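PDB 2II1: acetamidase from Bacillus halodurans, which binds calcium ions and probably hydrolyses carbon-nitrogen bonds in linear amides. Local coordinates for residues A[11-16]-A[143-148]; A[43-48]-A[108-113]; A[64-69]-A[207-212]; A[241-246]-A[283-288]. One frame throughout, in Å; residues are numbered along the deposited sequence.

Contact 1: residues A[11-16]-A[143-148]; sequences IFFMDK and PINNGT
The side-chain amide of Asn145 sits over one face of the Phe13 ring, with Asn145 ND2 above the ring near its CZ end, 3.2 Å from that atom. The amide and ring planes stand nearly perpendicular, 85° apart. This pair decorates a small two-stranded antiparallel ladder, strand 13-14 against strand 144-145. Phe13 and Asn145 form its non-hydrogen-bonded pair. Met14 and Ile144 form the hydrogen-bonded pair: Met14 N reaches Ile144 O at 2.9 Å, and Ile144 N returns to Met14 O at 3.0 Å. One more backbone bond, Asn146 N to Phe12 O, extends the ladder.

Asp15 runs beside Pro143 in the same sense. CG of Asp15 is anti to the backbone N (chi1 -171°), which brings OD2 to 3.4 Å from Pro143 CG. Its OD1 is held by Lys16 NZ in a salt bridge and by the backbone N of Glu17. An alanine here would remove that carboxylate and is likely to leave the Lys16 ammonium without its mate and the Pro143 ring less covered.

The buried Asn146, at the end of the ladder, turns its amide toward the chain of residues 11 to 14. Its ND2 bonds to Asn58 O, while its OD1 lies near CG and CE of the selenomethionine Met14. Its side chain is about 6 Å from that of Asn155, a calcium ligand, and Gly147 O accepts a bond from Asn155 ND2. The chain here makes a type I turn from Asn145 to Thr148. It opens with an Asx turn, in which Gly147 N donates to Asn145 OD1 at 3.1 Å from above the carbonyl plane.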
loop_
_atom_site.group_PDB
_atom_site.type_symbol
_atom_site.label_atom_id
_atom_site.label_comp_id
_atom_site.label_asym_id
_atom_site.label_seq_id
_atom_site.Cartn_x
_atom_site.Cartn_y
_atom_site.Cartn_z
ATOM N N ILE A 11 5.027 -28.885 9.606
ATOM C CA ILE A 11 6.431 -28.595 9.332
ATOM C C ILE A 11 6.747 -27.132 9.708
ATOM O O ILE A 11 5.876 -26.286 9.692
ATOM C CB ILE A 11 6.788 -28.897 7.840
ATOM C CG1 ILE A 11 5.864 -28.142 6.874
ATOM C CG2 ILE A 11 6.710 -30.419 7.588
ATOM C CD1 ILE A 11 6.315 -28.106 5.417
ATOM N N PHE A 12 7.999 -26.846 10.049
ATOM C CA PHE A 12 8.419 -25.497 10.433
ATOM C C PHE A 12 9.334 -24.860 9.412
ATOM O O PHE A 12 9.640 -23.648 9.518
ATOM C CB PHE A 12 9.053 -25.538 11.820
ATOM C CG PHE A 12 8.071 -25.916 12.875
ATOM C CD1 PHE A 12 7.134 -25.003 13.298
ATOM C CD2 PHE A 12 8.025 -27.219 13.391
ATOM C CE1 PHE A 12 6.175 -25.353 14.232
ATOM C CE2 PHE A 12 7.059 -27.576 14.338
ATOM C CZ PHE A 12 6.137 -26.644 14.750
ATOM N N PHE A 13 9.717 -25.651 8.408
ATOM C CA PHE A 13 10.578 -25.199 7.324
ATOM C C PHE A 13 10.021 -25.693 6.012
ATOM O O PHE A 13 9.548 -26.842 5.913
ATOM C CB PHE A 13 11.987 -25.767 7.444
ATOM C CG PHE A 13 12.787 -25.205 8.580
ATOM C CD1 PHE A 13 12.571 -25.629 9.879
ATOM C CD2 PHE A 13 13.772 -24.257 8.351
ATOM C CE1 PHE A 13 13.311 -25.106 10.920
ATOM C CE2 PHE A 13 14.500 -23.732 9.395
ATOM C CZ PHE A 13 14.269 -24.158 10.674
HETATM N N MSE A 14 10.122 -24.832 5.002
HETATM C CA MSE A 14 9.795 -25.178 3.623
HETATM C C MSE A 14 11.051 -25.836 3.078
HETATM O O MSE A 14 12.072 -25.175 2.884
HETATM C CB MSE A 14 9.416 -23.910 2.836
HETATM C CG MSE A 14 8.190 -23.182 3.384
HETATM SE SE MSE A 14 6.469 -23.817 2.643
HETATM C CE MSE A 14 5.214 -23.239 4.160
ATOM N N ASP A 15 10.978 -27.154 2.884
ATOM C CA ASP A 15 12.148 -28.009 2.704
ATOM C C ASP A 15 11.774 -29.145 1.729
ATOM O O ASP A 15 10.784 -29.878 1.927
ATOM C CB ASP A 15 12.553 -28.587 4.078
ATOM C CG ASP A 15 13.915 -29.329 4.083
ATOM O OD1 ASP A 15 14.513 -29.626 3.023
ATOM O OD2 ASP A 15 14.376 -29.640 5.202
ATOM N N LYS A 16 12.558 -29.247 0.664
ATOM C CA LYS A 16 12.424 -30.276 -0.356
ATOM C C LYS A 16 12.596 -31.679 0.224
ATOM O O LYS A 16 12.236 -32.643 -0.424
ATOM C CB LYS A 16 13.478 -30.060 -1.434
ATOM C CG LYS A 16 14.883 -30.461 -0.958
ATOM C CD LYS A 16 16.020 -29.586 -1.455
ATOM C CE LYS A 16 17.212 -29.597 -0.443
ATOM N NZ LYS A 16 16.824 -29.270 1.021
ATOM N N PRO A 143 16.623 -25.259 2.860
ATOM C CA PRO A 143 15.308 -25.039 3.467
ATOM C C PRO A 143 15.160 -23.621 3.964
ATOM O O PRO A 143 16.137 -23.012 4.418
ATOM C CB PRO A 143 15.313 -25.970 4.682
ATOM C CG PRO A 143 16.385 -26.944 4.432
ATOM C CD PRO A 143 17.419 -26.232 3.625
ATOM N N ILE A 144 13.946 -23.105 3.906
ATOM C CA ILE A 144 13.692 -21.739 4.337
ATOM C C ILE A 144 12.657 -21.811 5.449
ATOM O O ILE A 144 11.516 -22.260 5.239
ATOM C CB ILE A 144 13.217 -20.852 3.137
ATOM C CG1 ILE A 144 14.277 -20.874 2.021
ATOM C CG2 ILE A 144 12.914 -19.437 3.595
ATOM C CD1 ILE A 144 14.046 -19.971 0.836
ATOM N N ASN A 145 13.039 -21.367 6.641
ATOM C CA ASN A 145 12.064 -21.323 7.746
ATOM C C ASN A 145 10.737 -20.687 7.332
ATOM O O ASN A 145 10.725 -19.701 6.584
ATOM C CB ASN A 145 12.636 -20.565 8.951
ATOM C CG ASN A 145 11.807 -20.745 10.199
ATOM O OD1 ASN A 145 10.994 -19.891 10.545
ATOM N ND2 ASN A 145 11.998 -21.865 10.882
ATOM N N ASN A 146 9.633 -21.234 7.848
ATOM C CA ASN A 146 8.269 -20.764 7.510
ATOM C C ASN A 146 8.048 -19.272 7.766
ATOM O O ASN A 146 7.276 -18.643 7.052
ATOM C CB ASN A 146 7.171 -21.555 8.275
ATOM C CG ASN A 146 6.950 -22.981 7.734
ATOM O OD1 ASN A 146 7.623 -23.419 6.800
ATOM N ND2 ASN A 146 5.985 -23.704 8.322
ATOM N N GLY A 147 8.706 -18.708 8.785
ATOM C CA GLY A 147 8.564 -17.263 9.100
ATOM C C GLY A 147 9.087 -16.271 8.057
ATOM O O GLY A 147 8.846 -15.064 8.167
ATOM N N THR A 148 9.814 -16.782 7.057
ATOM C CA THR A 148 10.485 -15.975 6.044
ATOM C C THR A 148 9.777 -16.238 4.705
ATOM O O THR A 148 9.682 -17.393 4.294
ATOM C CB THR A 148 12.004 -16.357 5.958
ATOM O OG1 THR A 148 12.613 -16.179 7.240
ATOM C CG2 THR A 148 12.787 -15.481 4.953
#

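Contact 2: residues A[43-48]-A[108-113]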
loop_
_atom_site.group_PDB
_atom_site.type_symbol
_atom_site.label_atom_id
_atom_site.label_comp_id
_atom_site.label_asym_id
_atom_site.label_seq_id
_atom_site.Cartn_x
_atom_site.Cartn_y
_atom_site.Cartn_z
ATOM N N THR A 43 -3.249 -19.593 25.316
ATOM C CA THR A 43 -4.683 -19.784 25.577
ATOM C C THR A 43 -5.258 -18.816 26.630
ATOM O O THR A 43 -6.456 -18.849 26.924
ATOM C CB THR A 43 -4.895 -21.190 26.128
ATOM O OG1 THR A 43 -4.139 -21.309 27.334
ATOM C CG2 THR A 43 -4.420 -22.256 25.121
ATOM N N ASN A 44 -4.404 -17.961 27.180
ATOM C CA ASN A 44 -4.719 -17.130 28.340
ATOM C C ASN A 44 -3.963 -15.790 28.269
ATOM O O ASN A 44 -2.814 -15.757 27.845
ATOM C CB ASN A 44 -4.403 -17.928 29.618
ATOM C CG ASN A 44 -3.704 -17.113 30.687
ATOM O OD1 ASN A 44 -2.485 -17.194 30.831
ATOM N ND2 ASN A 44 -4.473 -16.342 31.463
ATOM N N GLU A 45 -4.606 -14.695 28.690
ATOM C CA GLU A 45 -4.075 -13.328 28.478
ATOM C C GLU A 45 -2.914 -12.909 29.424
ATOM O O GLU A 45 -2.276 -11.870 29.219
ATOM C CB GLU A 45 -5.218 -12.307 28.555
ATOM C CG GLU A 45 -6.231 -12.369 27.391
ATOM C CD GLU A 45 -7.177 -11.162 27.356
ATOM O OE1 GLU A 45 -7.370 -10.538 28.424
ATOM O OE2 GLU A 45 -7.740 -10.828 26.283
ATOM N N GLU A 46 -2.643 -13.707 30.453
ATOM C CA GLU A 46 -1.463 -13.490 31.310
ATOM C C GLU A 46 -0.238 -14.323 30.864
ATOM O O GLU A 46 0.808 -14.304 31.527
ATOM C CB GLU A 46 -1.811 -13.738 32.788
ATOM C CG GLU A 46 -2.398 -12.505 33.488
ATOM C CD GLU A 46 -1.363 -11.403 33.735
ATOM O OE1 GLU A 46 -0.335 -11.708 34.373
ATOM O OE2 GLU A 46 -1.565 -10.243 33.302
ATOM N N GLN A 47 -0.364 -15.032 29.736
ATOM C CA GLN A 47 0.776 -15.752 29.158
ATOM C C GLN A 47 1.601 -14.773 28.371
ATOM O O GLN A 47 1.070 -14.048 27.548
ATOM C CB GLN A 47 0.344 -16.877 28.213
ATOM C CG GLN A 47 0.068 -18.183 28.883
ATOM C CD GLN A 47 -0.347 -19.227 27.886
ATOM O OE1 GLN A 47 -1.539 -19.474 27.697
ATOM N NE2 GLN A 47 0.634 -19.831 27.208
ATOM N N ALA A 48 2.902 -14.748 28.633
ATOM C CA ALA A 48 3.811 -13.928 27.848
ATOM C C ALA A 48 4.256 -14.688 26.595
ATOM O O ALA A 48 4.520 -15.903 26.652
ATOM C CB ALA A 48 5.017 -13.517 28.688
ATOM N N THR A 108 -0.806 -9.508 25.843
ATOM C CA THR A 108 -1.497 -10.565 25.099
ATOM C C THR A 108 -2.999 -10.345 25.191
ATOM O O THR A 108 -3.527 -10.066 26.263
ATOM C CB THR A 108 -1.186 -11.943 25.660
ATOM O OG1 THR A 108 0.205 -12.192 25.541
ATOM C CG2 THR A 108 -1.962 -13.040 24.896
ATOM N N LYS A 109 -3.697 -10.476 24.077
ATOM C CA LYS A 109 -5.119 -10.240 24.102
ATOM C C LYS A 109 -5.867 -11.261 23.251
ATOM O O LYS A 109 -5.430 -11.617 22.132
ATOM C CB LYS A 109 -5.405 -8.816 23.648
ATOM C CG LYS A 109 -6.859 -8.406 23.702
ATOM C CD LYS A 109 -7.068 -7.123 22.912
ATOM C CE LYS A 109 -8.538 -6.815 22.727
ATOM N NZ LYS A 109 -9.294 -6.773 24.024
ATOM N N LEU A 110 -7.007 -11.701 23.796
ATOM C CA LEU A 110 -7.871 -12.707 23.172
ATOM C C LEU A 110 -9.093 -12.064 22.518
ATOM O O LEU A 110 -9.693 -11.131 23.063
ATOM C CB LEU A 110 -8.272 -13.807 24.195
ATOM C CG LEU A 110 -7.136 -14.800 24.574
ATOM C CD1 LEU A 110 -7.518 -15.780 25.682
ATOM C CD2 LEU A 110 -6.705 -15.578 23.365
ATOM N N PHE A 111 -9.441 -12.565 21.336
ATOM C CA PHE A 111 -10.515 -12.005 20.534
ATOM C C PHE A 111 -11.505 -13.107 20.266
ATOM O O PHE A 111 -11.253 -13.977 19.431
ATOM C CB PHE A 111 -10.002 -11.461 19.186
ATOM C CG PHE A 111 -9.064 -10.320 19.328
ATOM C CD1 PHE A 111 -7.747 -10.546 19.724
ATOM C CD2 PHE A 111 -9.487 -9.020 19.106
ATOM C CE1 PHE A 111 -6.856 -9.497 19.893
ATOM C CE2 PHE A 111 -8.601 -7.958 19.269
ATOM C CZ PHE A 111 -7.274 -8.194 19.675
ATOM N N PRO A 112 -12.625 -13.083 20.986
ATOM C CA PRO A 112 -13.768 -13.917 20.589
ATOM C C PRO A 112 -14.248 -13.627 19.159
ATOM O O PRO A 112 -14.331 -12.457 18.737
ATOM C CB PRO A 112 -14.866 -13.553 21.590
ATOM C CG PRO A 112 -14.271 -12.604 22.576
ATOM C CD PRO A 112 -12.865 -12.283 22.199
ATOM N N ILE A 113 -14.554 -14.689 18.430
ATOM C CA ILE A 113 -15.200 -14.579 17.136
ATOM C C ILE A 113 -16.670 -14.812 17.384
ATOM O O ILE A 113 -17.028 -15.814 17.990
ATOM C CB ILE A 113 -14.692 -15.634 16.155
ATOM C CG1 ILE A 113 -13.185 -15.520 16.012
ATOM C CG2 ILE A 113 -15.380 -15.482 14.797
ATOM C CD1 ILE A 113 -12.671 -14.097 16.036
HETATM O O HOH W 1 -9.648 -9.257 25.270
#
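Glu45 OE2 takes the backbone N-H of Leu110 and has a water within hydrogen-bonding distance. The Leu110 N bond is short, 2.7 Å to Glu45 OE2, and almost straight, with an N-H...O angle of 174°. It uses the anti lone pair of the carboxylate oxygen. The water, 2.7 Å from Glu45 OE2, accepts from Lys109 NZ and lies close to Leu110 O. It thus stands between the carboxylate and a lysine whose charged atom, Lys109 NZ, stays 4.9 Å from Glu45 OE2, too far for a salt bridge. The positive charge would probably still favour an ionised Glu45. Lys109 NZ has a firmer partner in Tyr120 O, and its ammonium makes a cation-pi contact with the Tyr120 ring.

The Glu45 chain runs extended beyond CG, and this carries the carboxylate along the strand to Leu110. On the way its CG packs against Leu110 CG at 3.8 Å. Leu110 CD1 comes to 3.5 Å from Thr43 O.

The second polar anchor is Thr108 OG1, which donates to Gln47 O at 2.9 Å, almost in line with the carbonyl bond. The Gln47 side chain braces the loop from within: OE1 accepts from both N and OG1 of Thr43, and NE2 donates to Gln41 O.

The loop residues Asn44 to Gln47 make a type I beta turn. Strand 107-114 pairs with strand 87-92 in a four-stranded antiparallel sheet. The arrangement is that of a surface turn pinned to a sheet strand by a carboxylate that takes a main-chain N-H.

Contact 3: residues A[64-69]-A[207-212]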
loop_
_atom_site.group_PDB
_atom_site.type_symbol
_atom_site.label_atom_id
_atom_site.label_comp_id
_atom_site.label_asym_id
_atom_site.label_seq_id
_atom_site.Cartn_x
_atom_site.Cartn_y
_atom_site.Cartn_z
ATOM N N LEU A 64 2.080 -31.442 0.993
ATOM C CA LEU A 64 1.217 -32.182 0.075
ATOM C C LEU A 64 1.985 -32.395 -1.224
ATOM O O LEU A 64 2.464 -31.415 -1.816
ATOM C CB LEU A 64 -0.060 -31.373 -0.199
ATOM C CG LEU A 64 -0.917 -31.871 -1.355
ATOM C CD1 LEU A 64 -1.692 -33.149 -0.961
ATOM C CD2 LEU A 64 -1.831 -30.770 -1.867
ATOM N N TYR A 65 2.074 -33.658 -1.668
ATOM C CA TYR A 65 2.654 -34.008 -2.971
ATOM C C TYR A 65 1.555 -33.969 -4.039
ATOM O O TYR A 65 0.597 -34.772 -4.007
ATOM C CB TYR A 65 3.317 -35.412 -2.939
ATOM C CG TYR A 65 4.292 -35.654 -4.087
ATOM C CD1 TYR A 65 3.827 -35.968 -5.366
ATOM C CD2 TYR A 65 5.668 -35.545 -3.902
ATOM C CE1 TYR A 65 4.697 -36.186 -6.431
ATOM C CE2 TYR A 65 6.556 -35.770 -4.966
ATOM C CZ TYR A 65 6.053 -36.084 -6.234
ATOM O OH TYR A 65 6.880 -36.294 -7.322
ATOM N N VAL A 66 1.701 -33.037 -4.983
ATOM C CA VAL A 66 0.787 -32.907 -6.123
ATOM C C VAL A 66 1.386 -33.698 -7.316
ATOM O O VAL A 66 2.383 -33.266 -7.929
ATOM C CB VAL A 66 0.545 -31.415 -6.480
ATOM C CG1 VAL A 66 -0.488 -31.258 -7.591
ATOM C CG2 VAL A 66 0.138 -30.633 -5.240
ATOM N N GLU A 67 0.815 -34.865 -7.607
ATOM C CA GLU A 67 1.339 -35.735 -8.695
ATOM C C GLU A 67 1.046 -35.083 -10.029
ATOM O O GLU A 67 -0.020 -34.512 -10.195
ATOM C CB GLU A 67 0.692 -37.109 -8.684
ATOM C CG GLU A 67 0.948 -37.902 -7.425
ATOM C CD GLU A 67 0.599 -39.377 -7.548
ATOM O OE1 GLU A 67 -0.024 -39.839 -8.557
ATOM O OE2 GLU A 67 0.968 -40.111 -6.608
ATOM N N GLY A 68 1.997 -35.151 -10.950
ATOM C CA GLY A 68 1.926 -34.449 -12.243
ATOM C C GLY A 68 2.657 -33.110 -12.252
ATOM O O GLY A 68 2.985 -32.585 -13.333
ATOM N N ALA A 69 2.900 -32.563 -11.046
ATOM C CA ALA A 69 3.624 -31.318 -10.847
ATOM C C ALA A 69 5.108 -31.615 -10.947
ATOM O O ALA A 69 5.618 -32.471 -10.233
ATOM C CB ALA A 69 3.297 -30.688 -9.467
ATOM N N VAL A 207 -6.426 -27.636 -5.993
ATOM C CA VAL A 207 -5.067 -27.487 -6.477
ATOM C C VAL A 207 -4.936 -27.954 -7.936
ATOM O O VAL A 207 -5.215 -29.129 -8.249
ATOM C CB VAL A 207 -4.045 -28.189 -5.533
ATOM C CG1 VAL A 207 -4.425 -29.650 -5.281
ATOM C CG2 VAL A 207 -2.631 -28.068 -6.093
ATOM N N ASN A 208 -4.523 -27.032 -8.825
ATOM C CA ASN A 208 -4.295 -27.362 -10.236
ATOM C C ASN A 208 -2.837 -27.222 -10.593
ATOM O O ASN A 208 -2.136 -26.361 -10.060
ATOM C CB ASN A 208 -5.132 -26.498 -11.180
ATOM C CG ASN A 208 -6.605 -26.609 -10.914
ATOM O OD1 ASN A 208 -7.133 -27.695 -10.704
ATOM N ND2 ASN A 208 -7.284 -25.475 -10.914
ATOM N N VAL A 209 -2.374 -28.104 -11.480
ATOM C CA VAL A 209 -1.003 -28.053 -11.975
ATOM C C VAL A 209 -1.073 -27.348 -13.312
ATOM O O VAL A 209 -1.929 -27.674 -14.151
ATOM C CB VAL A 209 -0.387 -29.438 -12.126
ATOM C CG1 VAL A 209 0.962 -29.345 -12.863
ATOM C CG2 VAL A 209 -0.213 -30.078 -10.778
ATOM N N LYS A 210 -0.236 -26.326 -13.468
ATOM C CA LYS A 210 -0.137 -25.588 -14.715
ATOM C C LYS A 210 1.263 -25.823 -15.251
ATOM O O LYS A 210 2.246 -25.635 -14.544
ATOM C CB LYS A 210 -0.421 -24.086 -14.540
ATOM C CG LYS A 210 -1.847 -23.743 -14.126
ATOM C CD LYS A 210 -2.877 -24.103 -15.196
ATOM C CE LYS A 210 -4.056 -24.866 -14.600
ATOM N NZ LYS A 210 -4.585 -25.948 -15.506
ATOM N N LYS A 211 1.337 -26.240 -16.512
ATOM C CA LYS A 211 2.578 -26.675 -17.103
ATOM C C LYS A 211 3.413 -25.543 -17.668
ATOM O O LYS A 211 4.606 -25.728 -17.901
ATOM C CB LYS A 211 2.296 -27.752 -18.153
ATOM C CG LYS A 211 1.832 -29.038 -17.499
ATOM C CD LYS A 211 3.041 -29.818 -17.001
ATOM C CE LYS A 211 2.711 -30.875 -15.961
ATOM N NZ LYS A 211 3.980 -31.435 -15.391
ATOM N N GLU A 212 2.816 -24.374 -17.872
ATOM C CA GLU A 212 3.591 -23.227 -18.279
ATOM C C GLU A 212 3.502 -22.153 -17.223
ATOM O O GLU A 212 2.409 -21.740 -16.815
ATOM C CB GLU A 212 3.146 -22.659 -19.625
ATOM C CG GLU A 212 4.318 -21.984 -20.376
ATOM C CD GLU A 212 3.914 -20.724 -21.119
ATOM O OE1 GLU A 212 2.914 -20.774 -21.872
ATOM O OE2 GLU A 212 4.604 -19.686 -20.949
#
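The apolar contacts come first. The Val66 and Val209 side chains run past one another, antiparallel, and Val66 CG1 meets Val209 CG2 at 3.4 Å, tighter than usual for two methyl groups. With CG1 anti to its backbone N (chi1 -176°), Val66 directs that methyl at Val209 and leaves CG2 to face Val207, where Val66 CG2 meets Val207 CG2 at 3.9 Å. Val207 has two conformers, and this contact holds for one of them. Val209 CG2 also touches Ala69 CB, at 3.8 Å, while its CG1 lies over the end of the turn near Gly68 O. With an alanine in place of Val209, Val66 CG1 and Ala69 CB would probably face a gap where its methyls had been.

These side chains lie between two facing beta sheets. Strand 64-67 and strand 207-210 belong to different sheets, and their axes cross at -50°, 8.4 Å apart at the closest approach. Leu75, of strand 74-84, touches both Val66 and Val207, and Val30, of strand 28-34, touches both Leu64 and Val207.

The polar contact sits at the solvent end, in the type II turn from Val66 to Ala69. Gly68 has a phi of 96°, where a side chain would jam against the carbonyl oxygen of the residue before. Its own carbonyl faces the lysine. Lys211 bends at chi2 and sends NZ to Gly68 O at 2.6 Å, close to straight on to the oxygen. The same ammonium makes a salt bridge with Asp73, so both a carbonyl and a carboxylate hold it. Within the turn, Ala69 N closes on Val66 O at 3.2 Å.

Contact 4: residues A[241-246]-A[283-288]; sequences QATKNM and ARFSLA
Helix 241-246 lies on strand 283-288 with its axis 6.9 Å away at the closest approach and the two running in roughly the same direction, 34° apart. This is helix-on-sheet packing: helix 235-253 covers the sheet that holds strand 281-288 between strands 225-232 and 270-275.

Ala242 makes the close approach. Its small CB settles on the strand backbone, 3.7 Å from Phe285 N and 3.8 Å from Ala283 O. The Phe285 CB in turn lies 3.7 Å from Ala242 O, a carbonyl that also accepts a bond from Thr228 OG1.

Phe285 has CG anti to its backbone N (chi1 -160°), which brings the ring up beside the helix between Thr243 and Met246. Both neighbours meet it obliquely. Thr243 OG1 is 3.7 Å from Phe285 CD2, and this hydroxyl is hydrogen-bonded to Ala239 O within the helix. On the CD1 side, Met246 CG is 3.9 Å from Phe285 CD1, and the two side chains cross nearly at right angles. Leu265 of helix 258-268 touches both Met246 and Phe285, and Ile192 of the second subunit packs on Thr243 and Phe285.

Arg284 points the other way, its CB directed away from the helix, and its guanidinium forms salt bridges with Asp160 and Asp189. Neighbouring residues of the strand thus serve its two faces.

Met246 is a selenomethionine bent at chi2 and chi3. The bends fold its end back over the strand, so that CE lies 3.1 Å from Phe285 O and 4.5 Å from Leu287 CB.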
loop_
_atom_site.group_PDB
_atom_site.type_symbol
_atom_site.label_atom_id
_atom_site.label_comp_id
_atom_site.label_asym_id
_atom_site.label_seq_id
_atom_site.Cartn_x
_atom_site.Cartn_y
_atom_site.Cartn_z
ATOM N N GLN A 241 10.785 -4.775 -6.846
ATOM C CA GLN A 241 10.625 -6.111 -7.418
ATOM C C GLN A 241 9.178 -6.463 -7.808
ATOM O O GLN A 241 8.979 -6.984 -8.900
ATOM C CB GLN A 241 11.137 -7.207 -6.505
ATOM C CG GLN A 241 11.301 -8.527 -7.211
ATOM C CD GLN A 241 12.376 -8.476 -8.303
ATOM O OE1 GLN A 241 13.505 -8.065 -8.052
ATOM N NE2 GLN A 241 12.008 -8.847 -9.514
ATOM N N ALA A 242 8.185 -6.235 -6.947
ATOM C CA ALA A 242 6.788 -6.517 -7.317
ATOM C C ALA A 242 6.360 -5.771 -8.570
ATOM O O ALA A 242 5.574 -6.288 -9.393
ATOM C CB ALA A 242 5.796 -6.167 -6.162
ATOM N N THR A 243 6.796 -4.518 -8.639
ATOM C CA THR A 243 6.490 -3.617 -9.728
ATOM C C THR A 243 7.142 -4.097 -11.043
ATOM O O THR A 243 6.488 -4.155 -12.077
ATOM C CB THR A 243 6.914 -2.148 -9.384
ATOM O OG1 THR A 243 6.294 -1.760 -8.150
ATOM C CG2 THR A 243 6.518 -1.182 -10.500
ATOM N N LYS A 244 8.422 -4.428 -10.994
ATOM C CA LYS A 244 9.123 -4.941 -12.170
ATOM C C LYS A 244 8.574 -6.258 -12.686
ATOM O O LYS A 244 8.612 -6.483 -13.888
ATOM C CB LYS A 244 10.607 -5.065 -11.888
ATOM C CG LYS A 244 11.276 -3.679 -11.869
ATOM C CD LYS A 244 12.776 -3.761 -11.607
ATOM C CE LYS A 244 13.451 -2.399 -11.758
ATOM N NZ LYS A 244 14.921 -2.554 -11.986
ATOM N N ASN A 245 8.071 -7.106 -11.783
ATOM C CA ASN A 245 7.405 -8.390 -12.143
ATOM C C ASN A 245 6.116 -8.203 -12.945
ATOM O O ASN A 245 5.844 -8.926 -13.927
ATOM C CB ASN A 245 7.088 -9.217 -10.896
ATOM C CG ASN A 245 8.328 -9.790 -10.226
ATOM O OD1 ASN A 245 9.442 -9.571 -10.685
ATOM N ND2 ASN A 245 8.126 -10.544 -9.132
HETATM N N MSE A 246 5.323 -7.236 -12.525
HETATM C CA MSE A 246 4.138 -6.853 -13.295
HETATM C C MSE A 246 4.552 -6.300 -14.656
HETATM O O MSE A 246 4.077 -6.739 -15.700
HETATM C CB MSE A 246 3.292 -5.831 -12.522
HETATM C CG MSE A 246 1.969 -5.533 -13.206
HETATM SE SE MSE A 246 0.828 -7.126 -13.397
HETATM C CE MSE A 246 0.314 -7.035 -11.532
ATOM N N ALA A 283 5.594 -6.987 -0.588
ATOM C CA ALA A 283 4.837 -5.955 -1.302
ATOM C C ALA A 283 4.139 -6.618 -2.463
ATOM O O ALA A 283 4.545 -7.724 -2.887
ATOM C CB ALA A 283 5.766 -4.866 -1.807
ATOM N N ARG A 284 3.071 -5.987 -2.954
ATOM C CA ARG A 284 2.382 -6.473 -4.176
ATOM C C ARG A 284 1.962 -5.359 -5.100
ATOM O O ARG A 284 1.513 -4.308 -4.648
ATOM C CB ARG A 284 1.169 -7.392 -3.887
ATOM C CG ARG A 284 0.068 -6.823 -3.040
ATOM C CD ARG A 284 -0.685 -7.933 -2.302
ATOM N NE ARG A 284 -1.929 -7.415 -1.716
ATOM C CZ ARG A 284 -2.006 -6.712 -0.590
ATOM N NH1 ARG A 284 -0.924 -6.435 0.109
ATOM N NH2 ARG A 284 -3.175 -6.259 -0.155
ATOM N N PHE A 285 2.112 -5.593 -6.402
ATOM C CA PHE A 285 1.560 -4.677 -7.398
ATOM C C PHE A 285 0.305 -5.284 -7.980
ATOM O O PHE A 285 0.344 -6.413 -8.490
ATOM C CB PHE A 285 2.537 -4.368 -8.544
ATOM C CG PHE A 285 2.169 -3.114 -9.276
ATOM C CD1 PHE A 285 1.201 -3.118 -10.259
ATOM C CD2 PHE A 285 2.711 -1.911 -8.882
ATOM C CE1 PHE A 285 0.810 -1.932 -10.863
ATOM C CE2 PHE A 285 2.353 -0.753 -9.490
ATOM C CZ PHE A 285 1.400 -0.764 -10.502
ATOM N N SER A 286 -0.765 -4.480 -7.974
ATOM C CA SER A 286 -2.097 -4.900 -8.352
ATOM C C SER A 286 -2.636 -4.078 -9.541
ATOM O O SER A 286 -2.580 -2.826 -9.537
ATOM C CB SER A 286 -3.029 -4.765 -7.156
ATOM O OG SER A 286 -4.367 -5.004 -7.490
ATOM N N LEU A 287 -3.140 -4.791 -10.556
ATOM C CA LEU A 287 -3.814 -4.162 -11.686
ATOM C C LEU A 287 -5.162 -4.867 -12.001
ATOM O O LEU A 287 -5.235 -6.094 -11.976
ATOM C CB LEU A 287 -2.887 -4.187 -12.890
ATOM C CG LEU A 287 -3.335 -3.464 -14.154
ATOM C CD1 LEU A 287 -3.315 -1.899 -14.000
ATOM C CD2 LEU A 287 -2.483 -3.938 -15.315
ATOM N N ALA A 288 -6.192 -4.075 -12.330
ATOM C CA ALA A 288 -7.543 -4.558 -12.635
ATOM C C ALA A 288 -7.584 -5.554 -13.803
ATOM O O ALA A 288 -6.950 -5.338 -14.831
ATOM C CB ALA A 288 -8.469 -3.388 -12.921
#

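In the fold
The four contacts are spread through the chain, and none touches another. Contact 1 is the nearest to the bound calcium ions, with the Asn146 side chain about 8 Å from one. Contact 2 is farther off: its Thr108 side chain is about 13 Å from a calcium ion. Contact 3 lies away from the metal sites. Contacts 2 and 3 are on opposite sides of the chain's centre, with centres 39 Å apart. Contacts 3 and 4 reach the same nine-stranded sheet, through strands 201-210 and 281-288, and their nearest atoms are about 13 Å apart. Along the sequence, contact 3 crosses contacts 1 and 2, whereas contact 4 follows all three.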